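PDB 6I8X: fatty acid-binding protein homolog from Ascaris suum, which binds fatty acids inside a beta-barrel and may sequester potentially toxic fatty acids and their peroxidation products or help maintain the lipid layer of the eggshell. Local coordinates for residues K30-G35 with M135-V140; D60-E65 with K76-G81; Q93-F98 with I111-P116. All blocks are in the same frame, centred on the assembly; numbering follows the deposited sequence.

In the fold
The three contacts are spread over one antiparallel barrel that holds vaccenic acid in its interior. Contact 1 seats the helical lid on the turn between the last two strands; Tyr-34, in its first segment, lines the ligand pocket. Contacts 2 and 3 each join the strands of a hairpin, follow one another along the chain and lie within the long loop that contact 1 closes. Their centres are about 16 Å apart, and they touch through Phe-98, against which Trp-78 and Met-64 pack. Contacts 1 and 2 sit on opposite sides of the chain's centre, about 28 Å between centres, while contact 3 comes within about 4 Å of contact 1 at the nearest atoms.

Contact 1: K30-G35 with M135-V140; sequences KARGYG and MSWKGV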
ATOM      1  N   LYS A  30       4.118 -12.152  12.750  1.00 34.38           N
ATOM      2  CA  LYS A  30       4.695 -13.405  13.229  1.00 35.82           C
ATOM      3  C   LYS A  30       4.725 -14.444  12.087  1.00 40.50           C
ATOM      4  O   LYS A  30       5.766 -15.064  11.867  1.00 41.26           O
ATOM      5  CB  LYS A  30       3.898 -13.931  14.425  1.00 37.54           C
ATOM      6  CG  LYS A  30       4.791 -14.440  15.516  1.00 53.46           C
ATOM      7  CD  LYS A  30       4.022 -14.734  16.780  1.00 49.91           C
ATOM      8  CE  LYS A  30       4.777 -15.756  17.557  1.00 42.82           C
ATOM      9  NZ  LYS A  30       4.089 -16.110  18.817  1.00 57.78           N
ATOM     10  N   ALA A  31       3.611 -14.583  11.327  1.00 36.51           N
ATOM     11  CA  ALA A  31       3.514 -15.521  10.194  1.00 37.13           C
ATOM     12  C   ALA A  31       4.533 -15.157   9.097  1.00 42.40           C
ATOM     13  O   ALA A  31       5.101 -16.032   8.456  1.00 44.84           O
ATOM     14  CB  ALA A  31       2.090 -15.542   9.637  1.00 37.23           C
ATOM     15  N   ARG A  32       4.808 -13.868   8.962  1.00 38.67           N
ATOM     16  CA  ARG A  32       5.758 -13.257   8.041  1.00 39.37           C
ATOM     17  C   ARG A  32       7.227 -13.426   8.517  1.00 45.11           C
ATOM     18  O   ARG A  32       8.142 -13.146   7.757  1.00 47.02           O
ATOM     19  CB  ARG A  32       5.380 -11.768   7.873  1.00 40.23           C
ATOM     20  CG  ARG A  32       5.747 -11.133   6.530  1.00 45.98           C
ATOM     21  CD  ARG A  32       4.877 -11.613   5.397  1.00 46.41           C
ATOM     22  NE  ARG A  32       5.201 -10.986   4.113  1.00 51.67           N
ATOM     23  CZ  ARG A  32       6.154 -11.391   3.280  1.00 70.21           C
ATOM     24  NH1 ARG A  32       6.952 -12.397   3.609  1.00 67.92           N
ATOM     25  NH2 ARG A  32       6.338 -10.773   2.126  1.00 57.89           N
ATOM     26  N   GLY A  33       7.437 -13.877   9.757  1.00 40.80           N
ATOM     27  CA  GLY A  33       8.767 -14.148  10.283  1.00 40.65           C
ATOM     28  C   GLY A  33       9.407 -13.119  11.187  1.00 43.78           C
ATOM     29  O   GLY A  33      10.573 -13.280  11.551  1.00 44.48           O
ATOM     30  N   TYR A  34       8.667 -12.082  11.600  1.00 38.61           N
ATOM     31  CA  TYR A  34       9.212 -11.087  12.515  1.00 36.78           C
ATOM     32  C   TYR A  34       9.215 -11.534  13.979  1.00 39.38           C
ATOM     33  O   TYR A  34       8.183 -11.963  14.525  1.00 37.54           O
ATOM     34  CB  TYR A  34       8.501  -9.735  12.365  1.00 37.01           C
ATOM     35  CG  TYR A  34       8.681  -9.086  11.011  1.00 38.92           C
ATOM     36  CD1 TYR A  34       9.857  -8.405  10.689  1.00 40.01           C
ATOM     37  CD2 TYR A  34       7.697  -9.191  10.029  1.00 39.87           C
ATOM     38  CE1 TYR A  34      10.025  -7.804   9.441  1.00 39.13           C
ATOM     39  CE2 TYR A  34       7.845  -8.578   8.785  1.00 41.07           C
ATOM     40  CZ  TYR A  34       9.007  -7.876   8.498  1.00 51.78           C
ATOM     41  OH  TYR A  34       9.158  -7.285   7.263  1.00 57.70           O
ATOM     42  N   GLY A  35      10.389 -11.404  14.602  1.00 36.07           N
ATOM     43  CA  GLY A  35      10.608 -11.642  16.026  1.00 35.37           C
ATOM     44  C   GLY A  35       9.946 -10.536  16.840  1.00 36.96           C
ATOM     45  O   GLY A  35       9.462  -9.532  16.277  1.00 33.32           O
ATOM     46  N   MET A 135      -4.333  -7.707   4.470  1.00 41.14           N
ATOM     47  CA  MET A 135      -3.179  -8.543   4.147  1.00 42.24           C
ATOM     48  C   MET A 135      -3.410  -9.930   4.704  1.00 44.30           C
ATOM     49  O   MET A 135      -4.090 -10.084   5.720  1.00 41.87           O
ATOM     50  CB  MET A 135      -1.894  -7.966   4.763  1.00 45.33           C
ATOM     51  CG  MET A 135      -1.689  -6.527   4.465  1.00 50.56           C
ATOM     52  SD  MET A 135      -1.445  -5.563   5.934  1.00 57.80           S
ATOM     53  CE  MET A 135       0.354  -5.654   6.079  1.00 54.16           C
ATOM     54  N   SER A 136      -2.793 -10.929   4.060  1.00 42.73           N
ATOM     55  CA  SER A 136      -2.882 -12.333   4.422  1.00 44.10           C
ATOM     56  C   SER A 136      -1.569 -13.049   4.147  1.00 49.51           C
ATOM     57  O   SER A 136      -1.002 -12.892   3.058  1.00 49.02           O
ATOM     58  CB  SER A 136      -4.008 -13.002   3.639  1.00 47.38           C
ATOM     59  OG  SER A 136      -4.452 -14.160   4.321  1.00 59.84           O
ATOM     60  N   TRP A 137      -1.091 -13.849   5.128  1.00 46.71           N
ATOM     61  CA  TRP A 137       0.126 -14.657   4.968  1.00 46.99           C
ATOM     62  C   TRP A 137      -0.015 -15.975   5.690  1.00 50.71           C
ATOM     63  O   TRP A 137      -0.333 -15.980   6.878  1.00 50.14           O
ATOM     64  CB  TRP A 137       1.369 -13.899   5.455  1.00 45.38           C
ATOM     65  CG  TRP A 137       2.658 -14.473   4.943  1.00 47.15           C
ATOM     66  CD1 TRP A 137       3.544 -15.246   5.635  1.00 50.49           C
ATOM     67  CD2 TRP A 137       3.208 -14.310   3.628  1.00 47.59           C
ATOM     68  NE1 TRP A 137       4.621 -15.553   4.843  1.00 50.84           N
ATOM     69  CE2 TRP A 137       4.450 -14.981   3.609  1.00 52.44           C
ATOM     70  CE3 TRP A 137       2.792 -13.619   2.469  1.00 48.57           C
ATOM     71  CZ2 TRP A 137       5.275 -15.003   2.471  1.00 52.94           C
ATOM     72  CZ3 TRP A 137       3.615 -13.625   1.350  1.00 50.72           C
ATOM     73  CH2 TRP A 137       4.837 -14.315   1.352  1.00 52.46           C
ATOM     74  N   LYS A 138       0.190 -17.109   4.974  1.00 48.67           N
ATOM     75  CA  LYS A 138       0.084 -18.474   5.536  1.00 48.44           C
ATOM     76  C   LYS A 138      -1.250 -18.712   6.301  1.00 50.98           C
ATOM     77  O   LYS A 138      -1.251 -19.342   7.365  1.00 51.74           O
ATOM     78  CB  LYS A 138       1.290 -18.784   6.448  1.00 49.80           C
ATOM     79  CG  LYS A 138       2.648 -18.750   5.768  1.00 60.34           C
ATOM     80  CD  LYS A 138       3.757 -18.887   6.805  1.00 71.52           C
ATOM     81  CE  LYS A 138       5.111 -19.134   6.188  1.00 88.10           C
ATOM     82  NZ  LYS A 138       6.164 -19.308   7.228  1.00 98.14           N
ATOM     83  N   GLY A 139      -2.354 -18.180   5.771  1.00 45.45           N
ATOM     84  CA  GLY A 139      -3.677 -18.290   6.384  1.00 45.34           C
ATOM     85  C   GLY A 139      -3.974 -17.266   7.474  1.00 48.42           C
ATOM     86  O   GLY A 139      -5.093 -17.244   8.005  1.00 49.34           O
ATOM     87  N   VAL A 140      -2.985 -16.411   7.829  1.00 40.17           N
ATOM     88  CA  VAL A 140      -3.163 -15.396   8.874  1.00 38.77           C
ATOM     89  C   VAL A 140      -3.529 -14.029   8.248  1.00 41.64           C
ATOM     90  O   VAL A 140      -2.718 -13.467   7.520  1.00 41.58           O
ATOM     91  CB  VAL A 140      -1.947 -15.322   9.859  1.00 41.50           C
ATOM     92  CG1 VAL A 140      -2.129 -14.198  10.868  1.00 40.17           C
ATOM     93  CG2 VAL A 140      -1.730 -16.664  10.579  1.00 41.45           C
TER
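Arg-32 and Trp-137 each set out with CG opposite the main-chain N (chi1 -151° and -162°), and a bend at chi2 of Arg-32 then lays the arginine side chain over the indole. Its guanidinium stacks flat on the ring, the planes 16° apart. CZ sits 3.7 Å from the centroid of the six-membered ring, almost straight above it, which makes a cation-pi interaction, and NH1 comes down to 3.3 Å from CZ2. Nearer the backbone in the same side chain, CD of Arg-32 stands over the five-membered ring in a CH-pi contact, 3.6 Å from its centroid, so both rings are roofed by one side chain. Salt bridges to Glu-120 through NE and to Asp-118 through NH2 probably help to fix the rotation of the guanidinium.

Ala-31 works at the indole's rim: its carbonyl O approaches CD1 of Trp-137 near the ring plane, at 3.3 Å. The same oxygen has CD of Lys-138 alongside, at 3.6 Å. CB of Ala-31 packs against CB of Val-140 at 4.0 Å.

Gly-33, the first residue to leave helical angles, has positive phi and belongs to a Schellman motif, and Trp-137 to Val-140 form a type I' turn. Helix end thus meets hairpin turn, joining the helical lid to the barrel rim in the helix-capped beta-barrel of the fatty acid-binding proteins.

Contact 2: D60-E65 with K76-G81; sequences DRYDME and KDWALG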
ATOM      1  N   ASP A  60      -4.089   9.867 -15.641  1.00 45.03           N
ATOM      2  CA  ASP A  60      -4.124   8.455 -15.195  1.00 43.33           C
ATOM      3  C   ASP A  60      -2.763   7.967 -14.632  1.00 43.81           C
ATOM      4  O   ASP A  60      -2.497   6.763 -14.559  1.00 41.26           O
ATOM      5  CB  ASP A  60      -4.686   7.503 -16.269  1.00 45.87           C
ATOM      6  CG  ASP A  60      -6.206   7.520 -16.367  1.00 54.28           C
ATOM      7  OD1 ASP A  60      -6.852   8.145 -15.495  1.00 51.98           O
ATOM      8  OD2 ASP A  60      -6.753   6.873 -17.300  1.00 61.90           O
ATOM      9  N   ARG A  61      -1.932   8.925 -14.207  1.00 39.43           N
ATOM     10  CA  ARG A  61      -0.692   8.671 -13.488  1.00 39.45           C
ATOM     11  C   ARG A  61      -0.845   9.221 -12.079  1.00 43.97           C
ATOM     12  O   ARG A  61      -1.525  10.244 -11.870  1.00 43.47           O
ATOM     13  CB  ARG A  61       0.558   9.169 -14.215  1.00 37.82           C
ATOM     14  CG  ARG A  61       0.780   8.328 -15.449  1.00 38.55           C
ATOM     15  CD  ARG A  61       2.219   8.006 -15.710  1.00 38.31           C
ATOM     16  NE  ARG A  61       2.318   7.103 -16.852  1.00 46.68           N
ATOM     17  CZ  ARG A  61       2.821   5.877 -16.800  1.00 56.68           C
ATOM     18  NH1 ARG A  61       3.331   5.407 -15.668  1.00 39.89           N
ATOM     19  NH2 ARG A  61       2.876   5.133 -17.897  1.00 45.07           N
ATOM     20  N   TYR A  62      -0.284   8.488 -11.099  1.00 39.32           N
ATOM     21  CA  TYR A  62      -0.438   8.801  -9.684  1.00 35.88           C
ATOM     22  C   TYR A  62       0.845   8.827  -8.901  1.00 39.92           C
ATOM     23  O   TYR A  62       1.866   8.284  -9.325  1.00 39.63           O
ATOM     24  CB  TYR A  62      -1.391   7.763  -9.051  1.00 34.83           C
ATOM     25  CG  TYR A  62      -2.722   7.726  -9.757  1.00 35.74           C
ATOM     26  CD1 TYR A  62      -3.727   8.634  -9.429  1.00 36.81           C
ATOM     27  CD2 TYR A  62      -2.929   6.885 -10.857  1.00 36.53           C
ATOM     28  CE1 TYR A  62      -4.909   8.693 -10.154  1.00 38.46           C
ATOM     29  CE2 TYR A  62      -4.106   6.947 -11.600  1.00 37.24           C
ATOM     30  CZ  TYR A  62      -5.090   7.860 -11.247  1.00 40.49           C
ATOM     31  OH  TYR A  62      -6.268   7.923 -11.932  1.00 39.34           O
ATOM     32  N   ASP A  63       0.763   9.425  -7.716  1.00 36.28           N
ATOM     33  CA  ASP A  63       1.827   9.438  -6.725  1.00 36.12           C
ATOM     34  C   ASP A  63       1.272   8.845  -5.443  1.00 38.92           C
ATOM     35  O   ASP A  63       0.104   9.061  -5.105  1.00 39.43           O
ATOM     36  CB  ASP A  63       2.338  10.863  -6.430  1.00 36.87           C
ATOM     37  CG  ASP A  63       2.859  11.624  -7.616  1.00 44.05           C
ATOM     38  OD1 ASP A  63       3.360  10.974  -8.573  1.00 44.49           O
ATOM     39  OD2 ASP A  63       2.776  12.870  -7.598  1.00 52.26           O
ATOM     40  N   MET A  64       2.090   8.103  -4.742  1.00 34.70           N
ATOM     41  CA  MET A  64       1.707   7.587  -3.438  1.00 34.79           C
ATOM     42  C   MET A  64       2.912   7.653  -2.503  1.00 35.84           C
ATOM     43  O   MET A  64       4.056   7.435  -2.902  1.00 33.95           O
ATOM     44  CB  MET A  64       0.978   6.215  -3.465  1.00 37.82           C
ATOM     45  CG  MET A  64       1.840   5.005  -3.162  1.00 43.96           C
ATOM     46  SD  MET A  64       2.089   4.567  -1.402  1.00 49.52           S
ATOM     47  CE  MET A  64       0.699   3.582  -1.094  1.00 45.81           C
ATOM     48  N   GLU A  65       2.636   7.990  -1.265  1.00 33.08           N
ATOM     49  CA  GLU A  65       3.643   8.094  -0.219  1.00 32.68           C
ATOM     50  C   GLU A  65       3.213   7.282   0.968  1.00 35.00           C
ATOM     51  O   GLU A  65       2.038   7.268   1.321  1.00 34.99           O
ATOM     52  CB  GLU A  65       3.806   9.570   0.224  1.00 34.29           C
ATOM     53  CG  GLU A  65       4.281  10.498  -0.884  1.00 48.90           C
ATOM     54  CD  GLU A  65       4.547  11.929  -0.474  1.00 76.29           C
ATOM     55  OE1 GLU A  65       3.576  12.662  -0.176  1.00 84.35           O
ATOM     56  OE2 GLU A  65       5.730  12.334  -0.502  1.00 79.03           O
ATOM     57  N   LYS A  76       6.462   7.876  -7.476  1.00 37.18           N
ATOM     58  CA  LYS A  76       6.010   8.929  -8.392  1.00 37.25           C
ATOM     59  C   LYS A  76       5.738   8.480  -9.808  1.00 43.14           C
ATOM     60  O   LYS A  76       6.520   7.723 -10.385  1.00 43.20           O
ATOM     61  CB  LYS A  76       7.014  10.098  -8.420  1.00 39.86           C
ATOM     62  CG  LYS A  76       7.446  10.628  -7.041  1.00 54.24           C
ATOM     63  CD  LYS A  76       6.376  11.488  -6.365  1.00 64.62           C
ATOM     64  CE  LYS A  76       6.957  12.362  -5.278  1.00 87.33           C
ATOM     65  NZ  LYS A  76       7.893  13.392  -5.823  1.00100.40           N
ATOM     66  N   ASP A  77       4.644   9.013 -10.382  1.00 40.93           N
ATOM     67  CA  ASP A  77       4.187   8.820 -11.755  1.00 42.33           C
ATOM     68  C   ASP A  77       3.882   7.383 -12.139  1.00 42.78           C
ATOM     69  O   ASP A  77       4.239   6.960 -13.241  1.00 44.36           O
ATOM     70  CB  ASP A  77       5.185   9.441 -12.761  1.00 47.31           C
ATOM     71  CG  ASP A  77       4.862  10.874 -13.046  1.00 65.04           C
ATOM     72  OD1 ASP A  77       3.781  11.129 -13.611  1.00 69.47           O
ATOM     73  OD2 ASP A  77       5.660  11.744 -12.659  1.00 70.30           O
ATOM     74  N   TRP A  78       3.197   6.648 -11.270  1.00 35.57           N
ATOM     75  CA  TRP A  78       2.831   5.277 -11.612  1.00 34.62           C
ATOM     76  C   TRP A  78       1.420   5.183 -12.254  1.00 38.35           C
ATOM     77  O   TRP A  78       0.602   6.088 -12.104  1.00 37.50           O
ATOM     78  CB  TRP A  78       3.001   4.316 -10.433  1.00 31.37           C
ATOM     79  CG  TRP A  78       2.250   4.725  -9.198  1.00 30.69           C
ATOM     80  CD1 TRP A  78       2.754   5.392  -8.121  1.00 32.62           C
ATOM     81  CD2 TRP A  78       0.868   4.459  -8.897  1.00 29.55           C
ATOM     82  NE1 TRP A  78       1.778   5.564  -7.175  1.00 30.80           N
ATOM     83  CE2 TRP A  78       0.599   5.036  -7.639  1.00 31.80           C
ATOM     84  CE3 TRP A  78      -0.177   3.806  -9.583  1.00 30.94           C
ATOM     85  CZ2 TRP A  78      -0.673   5.000  -7.050  1.00 30.95           C
ATOM     86  CZ3 TRP A  78      -1.447   3.804  -9.025  1.00 31.74           C
ATOM     87  CH2 TRP A  78      -1.684   4.377  -7.760  1.00 31.66           C
ATOM     88  N   ALA A  79       1.169   4.104 -12.986  1.00 34.12           N
ATOM     89  CA  ALA A  79      -0.116   3.861 -13.612  1.00 34.52           C
ATOM     90  C   ALA A  79      -0.668   2.536 -13.095  1.00 39.98           C
ATOM     91  O   ALA A  79       0.108   1.638 -12.741  1.00 40.41           O
ATOM     92  CB  ALA A  79       0.050   3.804 -15.133  1.00 36.48           C
ATOM     93  N   LEU A  80      -2.001   2.405 -13.044  1.00 37.07           N
ATOM     94  CA  LEU A  80      -2.646   1.149 -12.637  1.00 37.08           C
ATOM     95  C   LEU A  80      -2.356   0.040 -13.689  1.00 42.22           C
ATOM     96  O   LEU A  80      -2.451   0.280 -14.904  1.00 41.60           O
ATOM     97  CB  LEU A  80      -4.157   1.358 -12.403  1.00 36.66           C
ATOM     98  CG  LEU A  80      -4.532   2.238 -11.173  1.00 39.82           C
ATOM     99  CD1 LEU A  80      -5.994   2.669 -11.217  1.00 39.54           C
ATOM    100  CD2 LEU A  80      -4.253   1.526  -9.853  1.00 39.29           C
ATOM    101  N   GLY A  81      -1.885  -1.112 -13.201  1.00 39.94           N
ATOM    102  CA  GLY A  81      -1.502  -2.268 -14.011  1.00 40.25           C
ATOM    103  C   GLY A  81      -0.096  -2.191 -14.582  1.00 45.85           C
ATOM    104  O   GLY A  81       0.326  -3.095 -15.305  1.00 49.06           O
TER
HETATM  105  O   HOH W   1      -3.800   4.414 -14.459  1.00 35.72           O
HETATM  106  O   HOH W   2       4.451  12.925 -10.384  1.00 47.22           O
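Backbone pairing joins Tyr-62 to Trp-78 as an antiparallel hydrogen-bonded pair: Tyr-62 N gives to Trp-78 O at 2.7 Å, and Trp-78 N returns a bond to Tyr-62 O. Asp-77 also faces Tyr-62, and the extra residue makes a G1 beta bulge where the strand turns its corner.

Side chains add two hydrogen bonds around the bulge. OD1 of Asp-63 takes the N-H of Asp-77 at 3.0 Å, nearly straight (167°) and close to the line of its own C-O bond. NH1 of Arg-61 reaches Asp-77 O at 3.0 Å, somewhat out of the guanidinium plane, while CB of Ala-79 lies over one face of that guanidinium. All three side chains have further partners: OD2 of Asp-63 takes the N-H of Ala-55 and a salt bridge from Arg-52, Arg-61 forms a salt bridge with Glu-82, and Asp-77 is hydrogen-bonded to Ser-56.

Water contributes two bridges. One molecule donates to Asp-60 O and accepts from Leu-80 N; the other donates to both Asp-63 OD1 and Asp-77 OD2, linking two carboxylates that would otherwise probably repel.

Aromatic packing occupies the side where Tyr-62 and Trp-78 both project. With chi1 of 56°, Trp-78 holds its CG between main-chain N and carbonyl carbon, which folds the indole back beneath Tyr-62. CB of Tyr-62 stands over the six-membered ring, 3.6 Å from its centroid, a CH-pi contact; the two rings themselves lie obliquely, planes 40° apart. CB of Met-64 meets CZ2 of Trp-78 at 4.1 Å.

Strand 62-68 also pairs with strand 47-53, through backbone bonding of Asp-63 with Arg-52, whereas Trp-78 stacks on Phe-98 of strand 93-100 and meets Phe-84 of strand 84-87.

Contact 3: Q93-F98 with I111-P116; sequences QHKITF and IKVDDP
His-94 and Lys-112 project side by side from the same face of the sheet, as a non-hydrogen-bonded pair with CA atoms 4.6 Å apart. CG of Lys-112 lies 3.5 Å from NE2 of His-94, oblique to the imidazole, and the lysine chain runs on extended past the ring. Their polar ends are bound separately: His-94 uses ND1 toward His-110 and NE2 toward Asp-90, while Lys-112 NZ forms a salt bridge with Asp-118.

The next pair, Lys-95 and Ile-111, points to the other face, their CB atoms 4.1 Å apart. Two backbone bonds frame this pair: Lys-95 N to Ile-111 O at 2.8 Å, and Ile-111 N to Lys-95 O at 2.9 Å. Val-113 carries the pairing just past the strand's end, its N giving a longer bond to Gln-93 O (3.2 Å). With CG2 lying opposite its carbonyl carbon, Val-113 sets that methyl 3.9 Å from CB of Gln-93.

These residues join strands 93-100 and 105-112 of one hairpin near its open end. Strand 84-87 borders strand 93-100 on its far side, the backbone of Asp-86 bonding to that of His-94, and the backbone of Lys-112 also bonds to that of Asp-118, just ahead of strand 119-127.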
ATOM      1  N   GLN A  93      14.946  -2.793  -2.720  1.00 47.80           N
ATOM      2  CA  GLN A  93      14.284  -2.608  -4.003  1.00 47.52           C
ATOM      3  C   GLN A  93      13.212  -3.672  -4.189  1.00 49.67           C
ATOM      4  O   GLN A  93      13.456  -4.851  -3.929  1.00 50.44           O
ATOM      5  CB  GLN A  93      15.307  -2.697  -5.149  1.00 50.91           C
ATOM      6  CG  GLN A  93      16.329  -1.568  -5.148  1.00 56.82           C
ATOM      7  CD  GLN A  93      15.709  -0.271  -5.571  1.00 61.00           C
ATOM      8  OE1 GLN A  93      15.272  -0.106  -6.710  1.00 56.58           O
ATOM      9  NE2 GLN A  93      15.654   0.674  -4.650  1.00 48.54           N
ATOM     10  N   HIS A  94      12.030  -3.256  -4.629  1.00 44.02           N
ATOM     11  CA  HIS A  94      10.895  -4.142  -4.878  1.00 42.92           C
ATOM     12  C   HIS A  94      10.328  -3.789  -6.227  1.00 45.61           C
ATOM     13  O   HIS A  94      10.420  -2.637  -6.640  1.00 45.66           O
ATOM     14  CB  HIS A  94       9.741  -3.904  -3.845  1.00 42.03           C
ATOM     15  CG  HIS A  94       9.939  -4.457  -2.464  1.00 45.39           C
ATOM     16  ND1 HIS A  94       8.876  -4.559  -1.579  1.00 46.33           N
ATOM     17  CD2 HIS A  94      11.066  -4.878  -1.835  1.00 47.89           C
ATOM     18  CE1 HIS A  94       9.384  -5.045  -0.454  1.00 45.50           C
ATOM     19  NE2 HIS A  94      10.691  -5.270  -0.565  1.00 46.98           N
ATOM     20  N   LYS A  95       9.675  -4.754  -6.870  1.00 41.48           N
ATOM     21  CA  LYS A  95       8.896  -4.549  -8.067  1.00 42.13           C
ATOM     22  C   LYS A  95       7.463  -4.354  -7.538  1.00 45.33           C
ATOM     23  O   LYS A  95       6.952  -5.183  -6.777  1.00 44.40           O
ATOM     24  CB  LYS A  95       9.024  -5.737  -9.041  1.00 46.35           C
ATOM     25  CG  LYS A  95      10.347  -5.697  -9.815  1.00 51.63           C
ATOM     26  CD  LYS A  95      10.386  -6.692 -10.959  1.00 69.44           C
ATOM     27  CE  LYS A  95      11.704  -6.676 -11.711  1.00 89.99           C
ATOM     28  NZ  LYS A  95      11.982  -5.361 -12.361  1.00102.74           N
ATOM     29  N   ILE A  96       6.875  -3.183  -7.824  1.00 40.53           N
ATOM     30  CA  ILE A  96       5.540  -2.835  -7.340  1.00 36.95           C
ATOM     31  C   ILE A  96       4.565  -2.623  -8.490  1.00 39.43           C
ATOM     32  O   ILE A  96       4.912  -2.012  -9.487  1.00 38.63           O
ATOM     33  CB  ILE A  96       5.575  -1.590  -6.398  1.00 37.48           C
ATOM     34  CG1 ILE A  96       6.678  -1.741  -5.281  1.00 37.37           C
ATOM     35  CG2 ILE A  96       4.159  -1.275  -5.828  1.00 33.93           C
ATOM     36  CD1 ILE A  96       7.127  -0.424  -4.572  1.00 40.50           C
ATOM     37  N   THR A  97       3.320  -3.058  -8.296  1.00 36.94           N
ATOM     38  CA  THR A  97       2.240  -2.804  -9.219  1.00 36.62           C
ATOM     39  C   THR A  97       0.997  -2.459  -8.429  1.00 39.95           C
ATOM     40  O   THR A  97       0.536  -3.284  -7.644  1.00 39.78           O
ATOM     41  CB  THR A  97       1.939  -4.023 -10.139  1.00 39.75           C
ATOM     42  OG1 THR A  97       3.147  -4.595 -10.645  1.00 42.56           O
ATOM     43  CG2 THR A  97       0.983  -3.669 -11.267  1.00 31.46           C
ATOM     44  N   PHE A  98       0.399  -1.282  -8.704  1.00 35.78           N
ATOM     45  CA  PHE A  98      -0.917  -0.944  -8.177  1.00 33.96           C
ATOM     46  C   PHE A  98      -1.882  -1.327  -9.278  1.00 41.38           C
ATOM     47  O   PHE A  98      -1.562  -1.179 -10.460  1.00 42.55           O
ATOM     48  CB  PHE A  98      -1.058   0.543  -7.885  1.00 33.80           C
ATOM     49  CG  PHE A  98      -0.249   1.017  -6.706  1.00 33.06           C
ATOM     50  CD1 PHE A  98      -0.787   1.009  -5.424  1.00 33.60           C
ATOM     51  CD2 PHE A  98       1.036   1.515  -6.880  1.00 33.53           C
ATOM     52  CE1 PHE A  98      -0.048   1.482  -4.339  1.00 33.60           C
ATOM     53  CE2 PHE A  98       1.773   1.998  -5.786  1.00 35.20           C
ATOM     54  CZ  PHE A  98       1.225   1.980  -4.529  1.00 31.94           C
ATOM     55  N   ILE A 111       7.107  -7.543  -5.180  1.00 45.65           N
ATOM     56  CA  ILE A 111       7.977  -8.671  -5.471  1.00 47.75           C
ATOM     57  C   ILE A 111       9.360  -8.199  -5.031  1.00 51.96           C
ATOM     58  O   ILE A 111       9.804  -7.151  -5.485  1.00 50.73           O
ATOM     59  CB  ILE A 111       7.969  -9.139  -6.961  1.00 52.52           C
ATOM     60  CG1 ILE A 111       6.546  -9.490  -7.465  1.00 53.14           C
ATOM     61  CG2 ILE A 111       8.914 -10.316  -7.139  1.00 53.69           C
ATOM     62  CD1 ILE A 111       6.427  -9.740  -9.022  1.00 55.23           C
ATOM     63  N   LYS A 112      10.037  -8.951  -4.157  1.00 50.17           N
ATOM     64  CA  LYS A 112      11.394  -8.574  -3.753  1.00 50.68           C
ATOM     65  C   LYS A 112      12.359  -8.815  -4.926  1.00 56.44           C
ATOM     66  O   LYS A 112      12.255  -9.838  -5.603  1.00 55.30           O
ATOM     67  CB  LYS A 112      11.826  -9.311  -2.474  1.00 52.72           C
ATOM     68  CG  LYS A 112      11.271  -8.660  -1.232  1.00 62.58           C
ATOM     69  CD  LYS A 112      11.474  -9.489   0.013  1.00 77.76           C
ATOM     70  CE  LYS A 112      10.744  -8.868   1.183  1.00 88.40           C
ATOM     71  NZ  LYS A 112      10.708  -9.770   2.363  1.00100.48           N
ATOM     72  N   VAL A 113      13.220  -7.823  -5.221  1.00 54.96           N
ATOM     73  CA  VAL A 113      14.196  -7.900  -6.310  1.00 57.17           C
ATOM     74  C   VAL A 113      15.260  -8.987  -5.996  1.00 65.41           C
ATOM     75  O   VAL A 113      15.588  -9.808  -6.865  1.00 66.03           O
ATOM     76  CB  VAL A 113      14.806  -6.500  -6.640  1.00 60.26           C
ATOM     77  CG1 VAL A 113      16.024  -6.610  -7.567  1.00 62.06           C
ATOM     78  CG2 VAL A 113      13.756  -5.584  -7.259  1.00 58.71           C
ATOM     79  N   ASP A 114      15.752  -9.005  -4.743  1.00 63.28           N
ATOM     80  CA  ASP A 114      16.765  -9.955  -4.265  1.00 65.44           C
ATOM     81  C   ASP A 114      16.182 -11.323  -3.857  1.00 70.01           C
ATOM     82  O   ASP A 114      16.944 -12.248  -3.571  1.00 70.58           O
ATOM     83  CB  ASP A 114      17.599  -9.331  -3.132  1.00 67.09           C
ATOM     84  CG  ASP A 114      18.310  -8.039  -3.521  1.00 82.14           C
ATOM     85  OD1 ASP A 114      18.788  -7.941  -4.682  1.00 82.31           O
ATOM     86  OD2 ASP A 114      18.384  -7.123  -2.667  1.00 91.89           O
ATOM     87  N   ASP A 115      14.838 -11.451  -3.861  1.00 65.59           N
ATOM     88  CA  ASP A 115      14.102 -12.678  -3.550  1.00 65.21           C
ATOM     89  C   ASP A 115      12.833 -12.718  -4.438  1.00 68.08           C
ATOM     90  O   ASP A 115      11.746 -12.389  -3.962  1.00 66.67           O
ATOM     91  CB  ASP A 115      13.763 -12.731  -2.040  1.00 65.69           C
ATOM     92  CG  ASP A 115      13.294 -14.076  -1.500  1.00 76.93           C
ATOM     93  OD1 ASP A 115      13.423 -15.090  -2.227  1.00 77.67           O
ATOM     94  OD2 ASP A 115      12.834 -14.122  -0.334  1.00 83.70           O
ATOM     95  N   PRO A 116      12.941 -13.077  -5.742  1.00 65.64           N
ATOM     96  CA  PRO A 116      11.749 -13.069  -6.620  1.00 65.08           C
ATOM     97  C   PRO A 116      10.613 -14.028  -6.236  1.00 68.59           C
ATOM     98  O   PRO A 116       9.516 -13.932  -6.795  1.00 67.33           O
ATOM     99  CB  PRO A 116      12.326 -13.403  -8.003  1.00 69.01           C
ATOM    100  CG  PRO A 116      13.785 -13.093  -7.901  1.00 74.65           C
ATOM    101  CD  PRO A 116      14.144 -13.469  -6.500  1.00 69.64           C
TER